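PDB 6TAB: SLT domain-containing protein from Bdellovibrio bacteriovorus HD100, which probably cleaves peptidoglycan as a lysozyme of altered substrate specificity that helps this periplasmic predator leave its prey cell. Local coordinates for residues M139-S144 / V244-N249; R213-V218 / G224-W229. One frame throughout, in Å; residues are numbered along the deposited sequence.

Contact 1 of 2, residues M139-S144 / V244-N249; sequences MVRFES and VSWSQN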
ATOM      1  N   MET A 139      -5.172   1.308   3.076  1.00 11.96           N
ATOM      2  CA  MET A 139      -4.436   2.520   2.655  1.00 12.37           C
ATOM      3  C   MET A 139      -5.271   3.326   1.631  1.00 13.20           C
ATOM      4  O   MET A 139      -5.344   4.574   1.716  1.00 14.28           O
ATOM      5  CB  MET A 139      -3.065   2.128   2.089  1.00 13.40           C
ATOM      6  CG  MET A 139      -2.154   1.454   3.129  1.00 13.52           C
ATOM      7  SD  MET A 139      -0.758   0.524   2.365  1.00 14.22           S
ATOM      8  CE  MET A 139       0.060   1.860   1.488  1.00 16.68           C
ATOM      9  N   VAL A 140      -5.879   2.629   0.660  1.00 12.63           N
ATOM     10  CA  VAL A 140      -6.775   3.289  -0.336  1.00 12.52           C
ATOM     11  C   VAL A 140      -7.925   4.023   0.382  1.00 13.26           C
ATOM     12  O   VAL A 140      -8.261   5.162  -0.006  1.00 14.42           O
ATOM     13  CB  VAL A 140      -7.269   2.264  -1.371  1.00 12.80           C
ATOM     14  CG1 VAL A 140      -8.386   2.863  -2.237  1.00 14.31           C
ATOM     15  CG2 VAL A 140      -6.120   1.713  -2.238  1.00 13.20           C
ATOM     16  N   ARG A 141      -8.524   3.386   1.395  1.00 13.03           N
ATOM     17  CA  ARG A 141      -9.652   4.006   2.131  1.00 13.72           C
ATOM     18  C   ARG A 141      -9.252   5.416   2.591  1.00 15.10           C
ATOM     19  O   ARG A 141     -10.035   6.367   2.422  1.00 17.33           O
ATOM     20  CB  ARG A 141     -10.062   3.164   3.356  1.00 16.83           C
ATOM     21  CG  ARG A 141     -10.955   3.852   4.392  1.00 20.51           C
ATOM     22  CD  ARG A 141     -12.293   4.366   3.927  1.00 21.63           C
ATOM     23  NE  ARG A 141     -12.950   5.093   5.027  1.00 25.87           N
ATOM     24  CZ  ARG A 141     -12.822   6.394   5.276  1.00 26.74           C
ATOM     25  NH1 ARG A 141     -12.007   7.140   4.537  1.00 28.83           N
ATOM     26  NH2 ARG A 141     -13.532   6.932   6.265  1.00 36.86           N
ATOM     27  N   PHE A 142      -8.046   5.555   3.166  1.00 14.41           N
ATOM     28  CA  PHE A 142      -7.643   6.855   3.772  1.00 15.83           C
ATOM     29  C   PHE A 142      -6.941   7.804   2.789  1.00 17.36           C
ATOM     30  O   PHE A 142      -6.951   9.021   3.042  1.00 22.98           O
ATOM     31  CB  PHE A 142      -6.850   6.646   5.078  1.00 16.14           C
ATOM     32  CG  PHE A 142      -7.717   6.105   6.190  1.00 16.61           C
ATOM     33  CD1 PHE A 142      -8.717   6.897   6.764  1.00 17.94           C
ATOM     34  CD2 PHE A 142      -7.654   4.772   6.557  1.00 15.96           C
ATOM     35  CE1 PHE A 142      -9.550   6.374   7.741  1.00 20.55           C
ATOM     36  CE2 PHE A 142      -8.479   4.256   7.535  1.00 17.49           C
ATOM     37  CZ  PHE A 142      -9.449   5.056   8.107  1.00 19.65           C
ATOM     38  N   GLU A 143      -6.304   7.278   1.718  1.00 14.09           N
ATOM     39  CA  GLU A 143      -5.679   8.172   0.728  1.00 15.69           C
ATOM     40  C   GLU A 143      -6.725   8.808  -0.211  1.00 15.22           C
ATOM     41  O   GLU A 143      -6.600   9.988  -0.543  1.00 16.45           O
ATOM     42  CB  GLU A 143      -4.591   7.432  -0.064  1.00 15.34           C
ATOM     43  CG  GLU A 143      -3.345   7.102   0.730  1.00 15.67           C
ATOM     44  CD  GLU A 143      -2.520   8.309   1.128  1.00 17.34           C
ATOM     45  OE1 GLU A 143      -2.797   9.446   0.610  1.00 18.93           O
ATOM     46  OE2 GLU A 143      -1.522   8.130   1.890  1.00 19.51           O
ATOM     47  N   SER A 144      -7.661   8.000  -0.719  1.00 15.61           N
ATOM     48  CA  SER A 144      -8.642   8.451  -1.766  1.00 16.55           C
ATOM     49  C   SER A 144     -10.121   8.089  -1.511  1.00 17.42           C
ATOM     50  O   SER A 144     -10.953   8.404  -2.359  1.00 18.45           O
ATOM     51  CB  SER A 144      -8.250   7.858  -3.103  1.00 16.61           C
ATOM     52  OG  SER A 144      -8.391   6.441  -3.090  1.00 15.76           O
ATOM     53  N   VAL A 244      -3.832   0.191  11.714  1.00 13.03           N
ATOM     54  CA  VAL A 244      -3.201  -0.748  12.680  1.00 14.00           C
ATOM     55  C   VAL A 244      -4.264  -1.659  13.335  1.00 13.20           C
ATOM     56  O   VAL A 244      -4.060  -2.857  13.460  1.00 13.49           O
ATOM     57  CB  VAL A 244      -2.414   0.012  13.771  1.00 17.35           C
ATOM     58  CG1 VAL A 244      -2.030  -0.867  14.962  1.00 20.37           C
ATOM     59  CG2 VAL A 244      -1.182   0.665  13.188  1.00 18.71           C
ATOM     60  N   SER A 245      -5.407  -1.070  13.786  1.00 15.00           N
ATOM     61  CA  SER A 245      -6.468  -1.820  14.464  1.00 15.36           C
ATOM     62  C   SER A 245      -7.062  -2.900  13.537  1.00 13.87           C
ATOM     63  O   SER A 245      -7.229  -4.078  13.921  1.00 15.78           O
ATOM     64  CB  SER A 245      -7.557  -0.899  14.988  1.00 19.15           C
ATOM     65  OG  SER A 245      -8.507  -1.631  15.760  1.00 24.61           O
ATOM     66  N   TRP A 246      -7.409  -2.500  12.309  1.00 13.77           N
ATOM     67  CA  TRP A 246      -8.040  -3.445  11.375  1.00 13.97           C
ATOM     68  C   TRP A 246      -7.077  -4.592  11.036  1.00 14.24           C
ATOM     69  O   TRP A 246      -7.487  -5.748  10.966  1.00 16.07           O
ATOM     70  CB  TRP A 246      -8.549  -2.735  10.127  1.00 13.95           C
ATOM     71  CG  TRP A 246      -9.619  -1.692  10.351  1.00 16.62           C
ATOM     72  CD1 TRP A 246     -10.376  -1.471  11.459  1.00 20.08           C
ATOM     73  CD2 TRP A 246      -9.966  -0.646   9.429  1.00 16.25           C
ATOM     74  NE1 TRP A 246     -11.189  -0.366  11.282  1.00 23.05           N
ATOM     75  CE2 TRP A 246     -10.957   0.161  10.034  1.00 20.45           C
ATOM     76  CE3 TRP A 246      -9.470  -0.278   8.178  1.00 16.56           C
ATOM     77  CZ2 TRP A 246     -11.498   1.273   9.392  1.00 22.09           C
ATOM     78  CZ3 TRP A 246     -10.026   0.805   7.530  1.00 17.04           C
ATOM     79  CH2 TRP A 246     -11.042   1.564   8.128  1.00 20.62           C
ATOM     80  N   SER A 247      -5.788  -4.282  10.809  1.00 13.04           N
ATOM     81  CA  SER A 247      -4.758  -5.304  10.520  1.00 12.84           C
ATOM     82  C   SER A 247      -4.643  -6.331  11.662  1.00 12.51           C
ATOM     83  O   SER A 247      -4.733  -7.556  11.458  1.00 14.24           O
ATOM     84  CB  SER A 247      -3.421  -4.615  10.268  1.00 13.39           C
ATOM     85  OG  SER A 247      -2.354  -5.546  10.120  1.00 13.96           O
ATOM     86  N   GLN A 248      -4.454  -5.827  12.898  1.00 12.43           N
ATOM     87  CA  GLN A 248      -4.110  -6.718  14.028  1.00 15.45           C
ATOM     88  C   GLN A 248      -5.325  -7.560  14.461  1.00 14.23           C
ATOM     89  O   GLN A 248      -5.127  -8.618  15.118  1.00 15.94           O
ATOM     90  CB  GLN A 248      -3.442  -5.936  15.154  1.00 16.80           C
ATOM     91  CG  GLN A 248      -4.420  -5.100  15.947  1.00 15.56           C
ATOM     92  CD  GLN A 248      -3.815  -4.015  16.830  1.00 20.91           C
ATOM     93  OE1 GLN A 248      -2.606  -3.787  16.947  1.00 22.27           O
ATOM     94  NE2 GLN A 248      -4.690  -3.280  17.431  1.00 18.96           N
ATOM     95  N   ASN A 249      -6.543  -7.167  14.054  1.00 14.39           N
ATOM     96  CA  ASN A 249      -7.783  -7.911  14.395  1.00 15.20           C
ATOM     97  C   ASN A 249      -8.261  -8.843  13.266  1.00 14.53           C
ATOM     98  O   ASN A 249      -9.309  -9.511  13.443  1.00 16.43           O
ATOM     99  CB  ASN A 249      -8.859  -6.934  14.872  1.00 17.25           C
ATOM    100  CG  ASN A 249      -8.520  -6.366  16.246  1.00 18.08           C
ATOM    101  OD1 ASN A 249      -8.517  -5.165  16.458  1.00 25.96           O
ATOM    102  ND2 ASN A 249      -8.310  -7.239  17.222  1.00 23.16           N
TER
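The helical segments carrying Phe-142 and Trp-246 stand well apart, Phe-142 CA lying 12.8 Å from Trp-246 CA, and long side chains make the contact between them. Both backbones are helical where they carry the contact, with Glu-143 N bonded to Met-139 O and Gln-248 N to Val-244 O. The two side chains reach out from opposite directions. With CG anti to the carbonyl carbon (chi1 -62°), the indole of Trp-246 extends from its helix toward 139-144, benzo end first; its CH2 is 3.8 Å from Phe-142 CE2, and CZ3 is equally near that atom. The planes differ by 26°, but they are slid so far apart that the Phe-142 ring and the Trp-246 six-membered ring hardly overlap, with centroids separated by 5.7 Å.

Helix 125-144 belongs to the lysozyme-like SLT domain, and Glu-143 with Ser-144 matches that family's Glu-Ser motif. Arg-141 folds against its neighbour, CG sitting 3.9 Å above the centre of the Phe-142 ring; the same CG approaches the Trp-246 indole at its edge, 4.4 Å from CH2. Helix 238-248 flanks the phenylalanine further through Ser-239, Ser-242 and Ile-243, while Trp-246 also rests on Phe-134 and Ser-138 of helix 125-144.

Contact 2 of 2, residues R213-V218 / G224-W229; sequences RIAGKV and GGARYW
Gly-224 and Gly-225 press onto the backbone of Arg-213 and Ile-214, and this is where the contact is tight. Gly-225 N donates to Ile-214 O over 2.8 Å; the bond is bent, with 143° at the hydrogen, and the donor stands 33° off the carbonyl plane. Gly-224, lacking a side chain, brings its CA to 3.5 Å from Arg-213 O in a CA-H...O contact and to 3.6 Å from Ile-214 O. The methyls of Ala-215 and Ala-226 touch, CB to CB at 4.2 Å. The chain after Gly-224 turns helically, and Gly-225 O receives Tyr-228 N and Trp-229 N.

Toward Arg-213 and the solvent-exposed Lys-217 the two segments part. The Arg-213 side chain turns to its own segment: NE gives a nearly straight bond (169°) to Ala-215 O at 2.8 Å, this oxygen lying in the guanidinium plane, and Val-218 CG2 sits 3.6 Å above one face of that group.

Segment 213-218 runs into the first strand of the antiparallel hairpin 217-218/221-222 and 224-229 follows its second; Gly-216 pairs with Lys-223 at its base. Asp-112 takes the amides of Ile-214 and Ala-215, while Asp-211, ending helix 193-211, accepts a hydrogen bond from Gly-224 N and forms a salt bridge with Arg-227. Ile-214 packs on Tyr-131 and Trp-132 of helix 125-144, and Trp-229 lies between that helix and helix 193-211.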
ATOM      1  N   ARG A 213      10.686  -4.300   7.883  1.00 12.16           N
ATOM      2  CA  ARG A 213       9.546  -3.918   8.737  1.00 12.42           C
ATOM      3  C   ARG A 213       8.511  -3.189   7.880  1.00 12.46           C
ATOM      4  O   ARG A 213       8.831  -2.653   6.799  1.00 13.37           O
ATOM      5  CB  ARG A 213      10.015  -3.116   9.952  1.00 14.61           C
ATOM      6  CG  ARG A 213      10.725  -1.826   9.618  1.00 15.25           C
ATOM      7  CD  ARG A 213      11.402  -1.146  10.832  1.00 16.85           C
ATOM      8  NE  ARG A 213      10.399  -0.716  11.782  1.00 17.01           N
ATOM      9  CZ  ARG A 213      10.339  -0.984  13.081  1.00 17.30           C
ATOM     10  NH1 ARG A 213      11.352  -1.564  13.699  1.00 20.88           N
ATOM     11  NH2 ARG A 213       9.254  -0.629  13.762  1.00 19.65           N
ATOM     12  N   ILE A 214       7.263  -3.202   8.385  1.00 12.37           N
ATOM     13  CA  ILE A 214       6.121  -2.597   7.672  1.00 12.37           C
ATOM     14  C   ILE A 214       6.114  -1.066   7.741  1.00 12.73           C
ATOM     15  O   ILE A 214       5.823  -0.395   6.718  1.00 14.25           O
ATOM     16  CB  ILE A 214       4.800  -3.196   8.186  1.00 12.85           C
ATOM     17  CG1 ILE A 214       4.728  -4.696   7.865  1.00 14.63           C
ATOM     18  CG2 ILE A 214       3.574  -2.443   7.658  1.00 13.77           C
ATOM     19  CD1 ILE A 214       3.614  -5.470   8.569  1.00 16.69           C
ATOM     20  N   ALA A 215       6.418  -0.523   8.925  1.00 13.06           N
ATOM     21  CA  ALA A 215       6.353   0.938   9.144  1.00 13.16           C
ATOM     22  C   ALA A 215       7.277   1.295  10.324  1.00 15.23           C
ATOM     23  O   ALA A 215       8.238   0.568  10.614  1.00 16.31           O
ATOM     24  CB  ALA A 215       4.897   1.359   9.311  1.00 15.39           C
ATOM     25  N   GLY A 216       7.004   2.422  10.987  1.00 14.75           N
ATOM     26  CA  GLY A 216       7.720   2.889  12.195  1.00 15.35           C
ATOM     27  C   GLY A 216       8.896   3.820  11.881  1.00 16.08           C
ATOM     28  O   GLY A 216       9.327   3.977  10.746  1.00 17.96           O
ATOM     29  N   LYS A 217       9.354   4.510  12.930  1.00 20.58           N
ATOM     30  CA  LYS A 217      10.469   5.424  12.865  1.00 21.73           C
ATOM     31  C   LYS A 217      11.610   4.851  13.725  1.00 22.60           C
ATOM     32  O   LYS A 217      11.413   4.551  14.891  1.00 27.58           O
ATOM     33  CB  LYS A 217      10.057   6.816  13.353  1.00 25.64           C
ATOM     34  CG  LYS A 217      11.090   7.917  13.162  1.00 31.88           C
ATOM     35  CD  LYS A 217      10.728   9.254  13.818  1.00 37.28           C
ATOM     36  CE  LYS A 217      10.151  10.257  12.857  1.00 45.27           C
ATOM     37  NZ  LYS A 217      10.350  11.637  13.355  1.00 53.23           N
ATOM     38  N   VAL A 218      12.793   4.704  13.130  1.00 21.03           N
ATOM     39  CA  VAL A 218      13.953   4.128  13.815  1.00 22.77           C
ATOM     40  C   VAL A 218      15.143   5.077  13.634  1.00 23.57           C
ATOM     41  O   VAL A 218      15.514   5.406  12.503  1.00 26.56           O
ATOM     42  CB  VAL A 218      14.295   2.723  13.284  1.00 25.54           C
ATOM     43  CG1 VAL A 218      15.523   2.167  13.988  1.00 28.83           C
ATOM     44  CG2 VAL A 218      13.125   1.745  13.408  1.00 25.23           C
ATOM     45  N   GLY A 224      10.030   1.203   5.920  1.00 13.64           N
ATOM     46  CA  GLY A 224       8.994   0.431   5.227  1.00 13.17           C
ATOM     47  C   GLY A 224       8.055   1.329   4.433  1.00 13.40           C
ATOM     48  O   GLY A 224       8.467   2.302   3.767  1.00 13.96           O
ATOM     49  N   GLY A 225       6.752   0.994   4.438  1.00 13.60           N
ATOM     50  CA  GLY A 225       5.754   1.794   3.686  1.00 14.29           C
ATOM     51  C   GLY A 225       5.658   3.229   4.195  1.00 13.67           C
ATOM     52  O   GLY A 225       5.194   4.120   3.435  1.00 14.41           O
ATOM     53  N   ALA A 226       6.053   3.476   5.467  1.00 13.04           N
ATOM     54  CA  ALA A 226       6.037   4.866   6.003  1.00 14.13           C
ATOM     55  C   ALA A 226       7.074   5.752   5.290  1.00 15.11           C
ATOM     56  O   ALA A 226       7.017   6.970   5.413  1.00 16.66           O
ATOM     57  CB  ALA A 226       6.239   4.860   7.502  1.00 14.44           C
ATOM     58  N   ARG A 227       8.046   5.161   4.555  1.00 14.82           N
ATOM     59  CA  ARG A 227       8.950   6.007   3.706  1.00 17.03           C
ATOM     60  C   ARG A 227       8.130   6.836   2.691  1.00 16.36           C
ATOM     61  O   ARG A 227       8.507   7.985   2.383  1.00 19.81           O
ATOM     62  CB  ARG A 227       9.955   5.121   2.947  1.00 19.61           C
ATOM     63  CG  ARG A 227      10.998   4.408   3.806  1.00 21.36           C
ATOM     64  CD  ARG A 227      12.377   4.555   3.272  1.00 21.77           C
ATOM     65  NE  ARG A 227      13.357   3.777   4.003  1.00 18.90           N
ATOM     66  CZ  ARG A 227      14.660   4.014   3.876  1.00 21.76           C
ATOM     67  NH1 ARG A 227      15.092   5.148   3.298  1.00 26.23           N
ATOM     68  NH2 ARG A 227      15.519   3.138   4.372  1.00 22.56           N
ATOM     69  N   TYR A 228       7.028   6.282   2.158  1.00 15.62           N
ATOM     70  CA  TYR A 228       6.262   6.925   1.052  1.00 14.87           C
ATOM     71  C   TYR A 228       4.931   7.527   1.552  1.00 15.59           C
ATOM     72  O   TYR A 228       4.568   8.617   1.098  1.00 18.38           O
ATOM     73  CB  TYR A 228       5.987   5.920  -0.087  1.00 13.73           C
ATOM     74  CG  TYR A 228       5.587   6.590  -1.389  1.00 15.07           C
ATOM     75  CD1 TYR A 228       4.251   6.880  -1.681  1.00 14.72           C
ATOM     76  CD2 TYR A 228       6.548   6.975  -2.323  1.00 16.28           C
ATOM     77  CE1 TYR A 228       3.891   7.567  -2.835  1.00 16.26           C
ATOM     78  CE2 TYR A 228       6.201   7.648  -3.480  1.00 16.59           C
ATOM     79  CZ  TYR A 228       4.875   7.970  -3.732  1.00 16.62           C
ATOM     80  OH  TYR A 228       4.521   8.659  -4.873  1.00 18.55           O
ATOM     81  N   TRP A 229       4.192   6.813   2.422  1.00 13.79           N
ATOM     82  CA  TRP A 229       2.770   7.173   2.748  1.00 15.03           C
ATOM     83  C   TRP A 229       2.620   7.715   4.179  1.00 15.85           C
ATOM     84  O   TRP A 229       2.923   7.035   5.171  1.00 16.06           O
ATOM     85  CB  TRP A 229       1.834   5.976   2.538  1.00 14.21           C
ATOM     86  CG  TRP A 229       1.592   5.574   1.118  1.00 13.98           C
ATOM     87  CD1 TRP A 229       0.749   6.188   0.236  1.00 14.91           C
ATOM     88  CD2 TRP A 229       2.165   4.452   0.410  1.00 12.92           C
ATOM     89  NE1 TRP A 229       0.772   5.554  -0.977  1.00 14.27           N
ATOM     90  CE2 TRP A 229       1.603   4.464  -0.895  1.00 13.09           C
ATOM     91  CE3 TRP A 229       3.097   3.441   0.740  1.00 13.12           C
ATOM     92  CZ2 TRP A 229       1.902   3.462  -1.831  1.00 13.62           C
ATOM     93  CZ3 TRP A 229       3.376   2.456  -0.179  1.00 12.56           C
ATOM     94  CH2 TRP A 229       2.809   2.481  -1.453  1.00 14.04           C
TER

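Contact 1 is a surface meeting of side chains from two helices far apart in sequence, whereas contact 2 is largely buried and joins the two chain segments at the base of a short hairpin. Their chemistry follows: aromatic and aliphatic carbon alone in the first, a backbone hydrogen bond and close glycine packing in the second. Helix 125-144 connects them, their centres being about 14 Å apart. Trp-229 of contact 2 reaches the helical segment of contact 1, its CE3 3.5 Å from Met-139 CE and its CD1 3.4 Å from Glu-143 OE2. Tyr-131 on the same helix touches residues of both pairs of segments, its OH hydrogen-bonded with Ser-247 OG and its side chain against Ile-214.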